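Local coordinates for L-threonine-O-3-phosphate decarboxylase (PDB 3FKD), which probably binds pyridoxal 5'-phosphate and is thought to remove the carboxyl group of L-threonine O-3-phosphate, at residues Thr77-Tyr81 with Phe99-Ala105; Ser90-Ile96 with His111-Pro117; Met130-Cys136 with Asp160-Asp166. All blocks are in the same frame, centred on the assembly; numbering follows the deposited sequence.

Interaction 1. Residues Thr77-Tyr81 with Phe99-Ala105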
# COMPACT_ATOMS: atom_id res chain seq x y z
N THR A 77 2.37 1.83 -9.09
CA THR A 77 2.59 3.21 -8.61
C THR A 77 3.54 3.29 -7.38
O THR A 77 4.52 4.03 -7.41
CB THR A 77 1.25 3.95 -8.30
OG1 THR A 77 0.44 4.03 -9.47
CG2 THR A 77 1.52 5.33 -7.81
N ALA A 78 3.26 2.52 -6.32
CA ALA A 78 4.17 2.47 -5.17
C ALA A 78 5.63 2.33 -5.59
O ALA A 78 6.49 3.07 -5.10
CB ALA A 78 3.78 1.37 -4.14
N ALA A 79 5.90 1.37 -6.48
CA ALA A 79 7.24 1.17 -7.02
C ALA A 79 7.89 2.43 -7.63
O ALA A 79 9.09 2.57 -7.54
CB ALA A 79 7.25 0.05 -8.04
N PHE A 80 7.10 3.32 -8.25
CA PHE A 80 7.65 4.50 -8.92
C PHE A 80 8.18 5.48 -7.89
O PHE A 80 9.24 6.07 -8.05
CB PHE A 80 6.60 5.20 -9.80
CG PHE A 80 6.13 4.36 -10.92
CD1 PHE A 80 7.04 3.71 -11.74
CD2 PHE A 80 4.78 4.21 -11.16
CE1 PHE A 80 6.61 2.93 -12.75
CE2 PHE A 80 4.34 3.44 -12.19
CZ PHE A 80 5.25 2.80 -12.98
N TYR A 81 7.39 5.63 -6.83
CA TYR A 81 7.71 6.40 -5.66
C TYR A 81 8.89 5.81 -4.86
O TYR A 81 9.77 6.54 -4.39
CB TYR A 81 6.46 6.43 -4.81
CG TYR A 81 5.46 7.45 -5.29
CD1 TYR A 81 5.54 8.79 -4.86
CD2 TYR A 81 4.47 7.12 -6.19
CE1 TYR A 81 4.63 9.73 -5.30
CE2 TYR A 81 3.55 8.05 -6.61
CZ TYR A 81 3.65 9.36 -6.16
OH TYR A 81 2.74 10.28 -6.60
N PHE A 99 1.95 8.69 -17.90
CA PHE A 99 1.36 8.49 -16.57
C PHE A 99 1.88 9.55 -15.58
O PHE A 99 3.07 9.65 -15.35
CB PHE A 99 1.68 7.05 -16.09
CG PHE A 99 0.93 6.62 -14.88
CD1 PHE A 99 -0.45 6.75 -14.81
CD2 PHE A 99 1.58 6.04 -13.83
CE1 PHE A 99 -1.15 6.33 -13.70
CE2 PHE A 99 0.89 5.62 -12.70
CZ PHE A 99 -0.47 5.78 -12.64
N ALA A 100 0.99 10.33 -14.98
CA ALA A 100 1.37 11.53 -14.22
C ALA A 100 2.20 11.18 -13.00
O ALA A 100 2.85 12.03 -12.35
CB ALA A 100 0.11 12.31 -13.79
N GLU A 101 2.17 9.89 -12.69
CA GLU A 101 2.84 9.38 -11.51
C GLU A 101 4.36 9.30 -11.61
O GLU A 101 5.02 9.30 -10.57
CB GLU A 101 2.20 8.05 -11.10
CG GLU A 101 0.68 8.20 -10.83
CD GLU A 101 0.38 9.11 -9.66
OE1 GLU A 101 1.22 9.19 -8.73
OE2 GLU A 101 -0.70 9.74 -9.67
N TYR A 102 4.93 9.22 -12.81
CA TYR A 102 6.38 9.34 -12.89
C TYR A 102 6.77 10.73 -12.42
O TYR A 102 7.67 10.89 -11.58
CB TYR A 102 6.95 9.09 -14.29
CG TYR A 102 6.32 7.96 -15.05
CD1 TYR A 102 5.87 6.79 -14.40
CD2 TYR A 102 6.17 8.05 -16.45
CE1 TYR A 102 5.29 5.75 -15.13
CE2 TYR A 102 5.58 7.03 -17.18
CZ TYR A 102 5.13 5.87 -16.52
OH TYR A 102 4.55 4.85 -17.25
N GLU A 103 6.04 11.73 -12.92
CA GLU A 103 6.31 13.10 -12.54
C GLU A 103 6.14 13.31 -11.03
O GLU A 103 7.04 13.82 -10.37
CB GLU A 103 5.42 14.07 -13.30
CG GLU A 103 6.05 15.43 -13.48
CD GLU A 103 5.05 16.52 -13.93
OE1 GLU A 103 4.34 16.32 -14.95
OE2 GLU A 103 4.99 17.58 -13.26
N ASP A 104 4.98 12.92 -10.50
CA ASP A 104 4.65 13.17 -9.10
C ASP A 104 5.70 12.55 -8.22
O ASP A 104 6.11 13.17 -7.25
CB ASP A 104 3.28 12.62 -8.74
CG ASP A 104 2.16 13.26 -9.54
OD1 ASP A 104 2.32 14.44 -9.95
OD2 ASP A 104 1.13 12.58 -9.76
N ALA A 105 6.15 11.35 -8.57
CA ALA A 105 7.21 10.70 -7.80
C ALA A 105 8.49 11.51 -7.77
O ALA A 105 9.06 11.76 -6.70
CB ALA A 105 7.51 9.29 -8.32
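Phe80 and Tyr102 meet edge to face at the heart of a buried helix-helix contact, in which helix 75-86 and helix 100-108 run side by side over one face of the seven-stranded sheet. The short axes approach to 9.1 Å and cross at -32°, a roughly parallel pairing. Tyr102 points the edge of its ring at the face of Phe80, with CE1 standing 3.7 Å from Phe80 CZ and the two planes 77° apart. The same Phe80 ring also meets Phe99, whose CE2 lies 4.1 Å from Phe80 CE2, while Ala105 CB packs against the Phe80 backbone carbonyl at O. Beside this cluster Tyr81 makes one apolar and one polar contact. Ala105 CB sits over the centre of the Tyr81 ring, 4.0 Å from the centroid, in a CH-pi contact. At the ring's edge Tyr81 OH gives a hydrogen bond of 2.8 Å to Glu101 OE1 and meets that oxygen nearly along its C-O axis. The bend at chi2 (-64°) turns the Glu101 chain beyond CG along its own helix, toward the Tyr81 hydroxyl. In this aminotransferase-type fold both helices rest on strand 132-136, since Phe80 and Tyr102 each touch Trp134. The hydroxyl of Tyr102 takes no part in the helix pairing and is instead hydrogen-bonded to Asp166. Towards the N-terminal end of the pair, Thr77 OG1 lies 3.6 Å from Phe99 CE2, at the edge of the ring, and Trp226 of the second subunit packs on both residues.

Interaction 2. Residues Ser90-Ile96 with His111-Pro117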
# COMPACT_ATOMS: atom_id res chain seq x y z
N SER A 90 18.28 12.89 -7.78
CA SER A 90 18.53 12.63 -9.19
C SER A 90 17.92 13.58 -10.24
O SER A 90 17.01 14.37 -9.94
CB SER A 90 18.27 11.15 -9.52
OG SER A 90 19.12 10.30 -8.73
N ARG A 91 18.47 13.51 -11.44
CA ARG A 91 17.95 14.21 -12.61
C ARG A 91 17.23 13.21 -13.50
O ARG A 91 17.79 12.18 -13.89
CB ARG A 91 19.07 14.93 -13.36
CG ARG A 91 19.74 15.97 -12.46
CD ARG A 91 20.97 16.63 -13.04
NE ARG A 91 21.43 17.62 -12.06
CZ ARG A 91 22.59 18.29 -12.12
NH1 ARG A 91 23.43 18.10 -13.13
NH2 ARG A 91 22.88 19.17 -11.16
N SER A 92 15.98 13.52 -13.78
CA SER A 92 15.11 12.64 -14.55
C SER A 92 14.60 13.28 -15.83
O SER A 92 14.08 14.40 -15.81
CB SER A 92 13.94 12.16 -13.68
OG SER A 92 14.42 11.26 -12.73
N LEU A 93 14.78 12.54 -16.92
CA LEU A 93 14.20 12.81 -18.22
C LEU A 93 12.89 12.03 -18.32
O LEU A 93 12.89 10.81 -18.24
CB LEU A 93 15.16 12.34 -19.33
CG LEU A 93 14.87 12.71 -20.81
CD1 LEU A 93 14.68 14.21 -20.98
CD2 LEU A 93 15.94 12.20 -21.76
N ILE A 94 11.79 12.73 -18.50
CA ILE A 94 10.50 12.07 -18.63
C ILE A 94 9.83 12.40 -19.99
O ILE A 94 9.61 13.56 -20.33
CB ILE A 94 9.59 12.49 -17.47
CG1 ILE A 94 10.23 12.16 -16.11
CG2 ILE A 94 8.24 11.86 -17.62
CD1 ILE A 94 9.44 12.66 -14.90
N ALA A 95 9.51 11.39 -20.79
CA ALA A 95 8.73 11.62 -22.00
C ALA A 95 7.29 11.98 -21.65
O ALA A 95 6.73 11.43 -20.72
CB ALA A 95 8.79 10.43 -22.91
N ILE A 96 6.70 12.92 -22.37
CA ILE A 96 5.32 13.30 -22.18
C ILE A 96 4.58 13.31 -23.53
O ILE A 96 5.20 13.43 -24.59
CB ILE A 96 5.21 14.69 -21.53
CG1 ILE A 96 6.20 15.64 -22.20
CG2 ILE A 96 5.49 14.63 -20.05
CD1 ILE A 96 5.86 17.12 -22.03
N HIS A 111 13.61 15.46 -7.60
CA HIS A 111 14.36 15.22 -8.82
C HIS A 111 14.31 16.51 -9.64
O HIS A 111 13.32 17.23 -9.61
CB HIS A 111 13.68 14.08 -9.62
CG HIS A 111 14.09 12.69 -9.21
ND1 HIS A 111 13.87 12.18 -7.94
CD2 HIS A 111 14.67 11.69 -9.92
CE1 HIS A 111 14.32 10.94 -7.88
NE2 HIS A 111 14.81 10.62 -9.06
N GLU A 112 15.37 16.81 -10.39
CA GLU A 112 15.26 17.84 -11.43
C GLU A 112 14.70 17.19 -12.68
O GLU A 112 15.32 16.31 -13.26
CB GLU A 112 16.60 18.50 -11.71
CG GLU A 112 17.27 19.08 -10.46
CD GLU A 112 18.57 19.83 -10.75
OE1 GLU A 112 19.59 19.54 -10.08
OE2 GLU A 112 18.54 20.72 -11.65
N VAL A 113 13.51 17.62 -13.09
CA VAL A 113 12.77 16.97 -14.15
C VAL A 113 12.80 17.65 -15.55
O VAL A 113 12.29 18.76 -15.73
CB VAL A 113 11.30 16.66 -13.69
CG1 VAL A 113 10.52 15.96 -14.79
CG2 VAL A 113 11.32 15.78 -12.47
N CYS A 114 13.39 16.96 -16.52
CA CYS A 114 13.39 17.36 -17.92
C CYS A 114 12.30 16.68 -18.75
O CYS A 114 12.15 15.45 -18.74
CB CYS A 114 14.71 16.97 -18.56
SG CYS A 114 16.11 17.83 -17.93
N PHE A 115 11.57 17.47 -19.53
CA PHE A 115 10.57 16.85 -20.36
C PHE A 115 11.04 16.59 -21.79
O PHE A 115 12.08 17.09 -22.22
CB PHE A 115 9.25 17.61 -20.28
CG PHE A 115 8.64 17.55 -18.92
CD1 PHE A 115 7.95 16.41 -18.51
CD2 PHE A 115 8.78 18.60 -18.04
CE1 PHE A 115 7.39 16.32 -17.28
CE2 PHE A 115 8.24 18.52 -16.78
CZ PHE A 115 7.54 17.36 -16.40
N TYR A 116 10.30 15.76 -22.50
CA TYR A 116 10.66 15.36 -23.84
C TYR A 116 9.49 14.65 -24.51
O TYR A 116 8.83 13.80 -23.91
CB TYR A 116 11.90 14.45 -23.81
CG TYR A 116 12.48 14.30 -25.18
CD1 TYR A 116 12.06 13.26 -26.01
CD2 TYR A 116 13.40 15.22 -25.68
CE1 TYR A 116 12.56 13.15 -27.31
CE2 TYR A 116 13.91 15.11 -26.96
CZ TYR A 116 13.49 14.07 -27.77
OH TYR A 116 14.00 13.94 -29.04
N PRO A 117 9.22 15.00 -25.77
CA PRO A 117 8.03 14.55 -26.50
C PRO A 117 8.08 13.06 -26.88
O PRO A 117 9.02 12.64 -27.55
CB PRO A 117 8.04 15.40 -27.77
CG PRO A 117 9.07 16.46 -27.57
CD PRO A 117 10.07 15.86 -26.60
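Strands 91-96 and 112-117 lie parallel and in register from Arg91 opposite Glu112 to Ile96 opposite Pro117, their short axes 4.4 Å apart at closest approach and twisted by -35°. The bonding alternates as parallel pairing demands. Ser92 sends its N to Glu112 O and receives Cys114 N on its own O at 2.7 Å, and Cys114 O then accepts Ile94 N at 2.8 Å. Side chains divide between the two faces. On the face of Ser92, Ile94 and Ile96, Ile94 CD1 touches Val113 CG1 at 3.5 Å, and Ile96 CG2 presses on Phe115 CD1 at 3.4 Å, the two side chains crossing at about a right angle. Ile96 holds CG1 between its backbone N and carbonyl carbon (chi1 44°), which turns CG2 to the Phe115 ring and leaves CD1 3.8 Å from Phe115 CB. The pair belongs to a beta-alpha-beta crossover: the chain leaves strand 91-96, passes through helix 100-108 on this same face, where Cys106 touches Ser92 and Val113, and returns as strand 112-117, an outermost strand of the sheet within the chain. On the other face Leu93 CD1 fits between Cys114 CB and Tyr116 CB, 3.7 Å from the former. Farther toward solvent, the extended chains of Arg91 and Glu112 run alongside each other. Their salt bridge is weak: Arg91 NE lies 3.3 Å from Glu112 OE1, which sits at the edge of the guanidinium, while the two planes stand 75° apart.

Interaction 3. Residues Met130-Cys136 with Asp160-Asp166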
# COMPACT_ATOMS: atom_id res chain seq x y z
N MSE A 130 21.67 12.93 -17.29
CA MSE A 130 20.39 12.32 -16.91
C MSE A 130 20.63 11.07 -16.09
O MSE A 130 21.19 10.10 -16.58
CB MSE A 130 19.60 11.92 -18.16
CG MSE A 130 18.94 13.05 -18.88
SE MSE A 130 18.06 14.37 -17.72
CE MSE A 130 17.34 15.43 -19.19
N ASP A 131 20.18 11.06 -14.86
CA ASP A 131 20.48 9.86 -14.09
C ASP A 131 19.40 8.80 -14.37
O ASP A 131 19.66 7.59 -14.37
CB ASP A 131 20.67 10.20 -12.59
CG ASP A 131 21.61 11.44 -12.38
OD1 ASP A 131 22.69 11.51 -13.03
OD2 ASP A 131 21.25 12.34 -11.59
N PHE A 132 18.21 9.28 -14.68
CA PHE A 132 17.10 8.42 -14.98
C PHE A 132 16.35 8.92 -16.17
O PHE A 132 16.23 10.12 -16.40
CB PHE A 132 16.16 8.32 -13.78
CG PHE A 132 16.78 7.67 -12.59
CD1 PHE A 132 16.83 6.30 -12.49
CD2 PHE A 132 17.34 8.44 -11.59
CE1 PHE A 132 17.42 5.70 -11.40
CE2 PHE A 132 17.94 7.85 -10.50
CZ PHE A 132 17.98 6.48 -10.40
N CYS A 133 15.86 7.95 -16.94
CA CYS A 133 14.93 8.18 -18.02
C CYS A 133 13.72 7.25 -17.85
O CYS A 133 13.87 6.04 -17.71
CB CYS A 133 15.61 7.93 -19.36
SG CYS A 133 14.52 8.18 -20.74
N TRP A 134 12.53 7.84 -17.89
CA TRP A 134 11.30 7.14 -17.57
C TRP A 134 10.42 6.89 -18.81
O TRP A 134 9.83 7.80 -19.39
CB TRP A 134 10.53 7.93 -16.50
CG TRP A 134 11.28 8.15 -15.17
CD1 TRP A 134 12.42 8.90 -14.96
CD2 TRP A 134 10.91 7.65 -13.87
NE1 TRP A 134 12.79 8.87 -13.63
CE2 TRP A 134 11.87 8.14 -12.94
CE3 TRP A 134 9.85 6.86 -13.41
CZ2 TRP A 134 11.81 7.84 -11.59
CZ3 TRP A 134 9.79 6.55 -12.05
CH2 TRP A 134 10.78 7.05 -11.15
N LEU A 135 10.33 5.64 -19.22
CA LEU A 135 9.55 5.30 -20.40
C LEU A 135 8.46 4.30 -20.10
O LEU A 135 8.47 3.61 -19.07
CB LEU A 135 10.45 4.76 -21.50
CG LEU A 135 11.55 5.77 -21.78
CD1 LEU A 135 12.71 5.14 -22.52
CD2 LEU A 135 10.98 6.99 -22.52
N CYS A 136 7.50 4.23 -20.98
CA CYS A 136 6.46 3.23 -20.83
C CYS A 136 6.13 2.80 -22.23
O CYS A 136 5.89 3.62 -23.11
CB CYS A 136 5.26 3.80 -20.06
SG CYS A 136 3.80 2.77 -20.00
N ASP A 160 25.07 5.57 -18.37
CA ASP A 160 25.04 6.35 -17.14
C ASP A 160 23.63 6.86 -16.89
O ASP A 160 23.40 7.63 -15.98
CB ASP A 160 26.10 7.46 -17.18
CG ASP A 160 27.52 6.88 -17.29
OD1 ASP A 160 27.78 5.89 -16.59
OD2 ASP A 160 28.35 7.39 -18.06
N THR A 161 22.70 6.42 -17.72
CA THR A 161 21.31 6.70 -17.47
C THR A 161 20.60 5.40 -17.16
O THR A 161 20.58 4.47 -17.96
CB THR A 161 20.62 7.38 -18.65
OG1 THR A 161 21.32 8.59 -19.00
CG2 THR A 161 19.17 7.69 -18.30
N THR A 162 20.03 5.33 -15.97
CA THR A 162 19.17 4.24 -15.66
C THR A 162 17.83 4.44 -16.34
O THR A 162 17.17 5.46 -16.16
CB THR A 162 18.99 4.10 -14.15
OG1 THR A 162 20.27 3.86 -13.57
CG2 THR A 162 18.04 2.94 -13.84
N PHE A 163 17.44 3.48 -17.14
CA PHE A 163 16.14 3.59 -17.80
C PHE A 163 15.07 2.91 -16.95
O PHE A 163 15.18 1.73 -16.65
CB PHE A 163 16.19 3.03 -19.23
CG PHE A 163 16.94 3.91 -20.17
CD1 PHE A 163 16.28 4.84 -20.94
CD2 PHE A 163 18.32 3.86 -20.23
CE1 PHE A 163 16.98 5.68 -21.79
CE2 PHE A 163 19.03 4.71 -21.08
CZ PHE A 163 18.36 5.60 -21.86
N VAL A 164 14.06 3.65 -16.51
CA VAL A 164 12.98 3.01 -15.80
C VAL A 164 11.82 2.76 -16.77
O VAL A 164 11.18 3.69 -17.32
CB VAL A 164 12.54 3.76 -14.53
CG1 VAL A 164 11.51 2.93 -13.76
CG2 VAL A 164 13.77 4.09 -13.62
N LEU A 165 11.57 1.47 -16.98
CA LEU A 165 10.63 1.03 -18.00
C LEU A 165 9.35 0.48 -17.37
O LEU A 165 9.34 -0.64 -16.92
CB LEU A 165 11.30 -0.03 -18.89
CG LEU A 165 11.01 -0.05 -20.38
CD1 LEU A 165 11.73 -1.22 -21.05
CD2 LEU A 165 9.50 -0.10 -20.63
N ASP A 166 8.31 1.31 -17.30
CA ASP A 166 6.95 0.89 -17.00
C ASP A 166 6.53 -0.17 -17.99
O ASP A 166 6.36 0.12 -19.19
CB ASP A 166 5.98 2.07 -17.03
CG ASP A 166 4.62 1.76 -16.38
OD1 ASP A 166 4.34 0.56 -16.12
OD2 ASP A 166 3.83 2.71 -16.11
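Phe163 packs against Cys133 and Leu135 where strands 132-136 and 162-166 pair in parallel, the two strands of a beta-alpha-beta unit whose connection is helix 148-157. Its CB starts 4.1 Å from Cys133 O. With CG anti to the carbonyl carbon (chi1 -72°), the ring swings toward the neighbouring strand. CD1 lands 3.5 Å from Cys133 CB and also has Leu135 CD1 beside it, that methyl approaching at the ring's edge. One bond further out, CE1 comes 3.7 Å from Cys133 SG; the sulfur meets the ring obliquely, 60° off its normal, as a sulfur-aromatic contact. Thr161 CG2 lies over one face of the ring, toward its rim. Phe127 supplies a second ring that meets Phe163. On the opposite face of the sheet, Phe132 lies alongside Thr162, its CD1 3.5 Å from Thr162 CB, and Val164 CB stands over one face of the Trp134 indole, offset toward its rim. This is the face that helices 75-86 and 100-108 cover, and the indole NE1 is hydrogen-bonded to Ser92 of the adjoining strand. Between the faces the backbone ladder is continuous: Thr162 N bonds to Asp131 O, Cys133 N to Thr162 O, Val164 N to Cys133 O at 2.7 Å, Leu135 N to Val164 O and Asp166 N to Leu135 O. At the final rung Asp166 CB touches Cys136 CB, and Asp166 OD1 bonds to Ser168, OD2 being the partner of Tyr102. At the other end a side chain prolongs the ladder, Thr161 OG1 donating to Met130 O at 2.9 Å, tilted 24° from the carbonyl plane.

Overall arrangement
The three contacts build one layered region of the aminotransferase-type fold. Interactions 2 and 3 lie in the same seven-stranded sheet, their centres about 9 Å apart, and join through the neighbouring strands 91-96 and 132-136, probably hydrogen-bonded through Leu93 N and Phe132 O. Interaction 1 is the helical layer over that sheet, its centre about 12 Å from interaction 2 and 13 Å from interaction 3. Along the chain interactions 1 and 2 interleave, because helix 100-108 both packs on helix 75-86 and connects the two strands of interaction 2; interaction 3 follows both. Interaction 1 also meets the C-terminal end of strand 162-166.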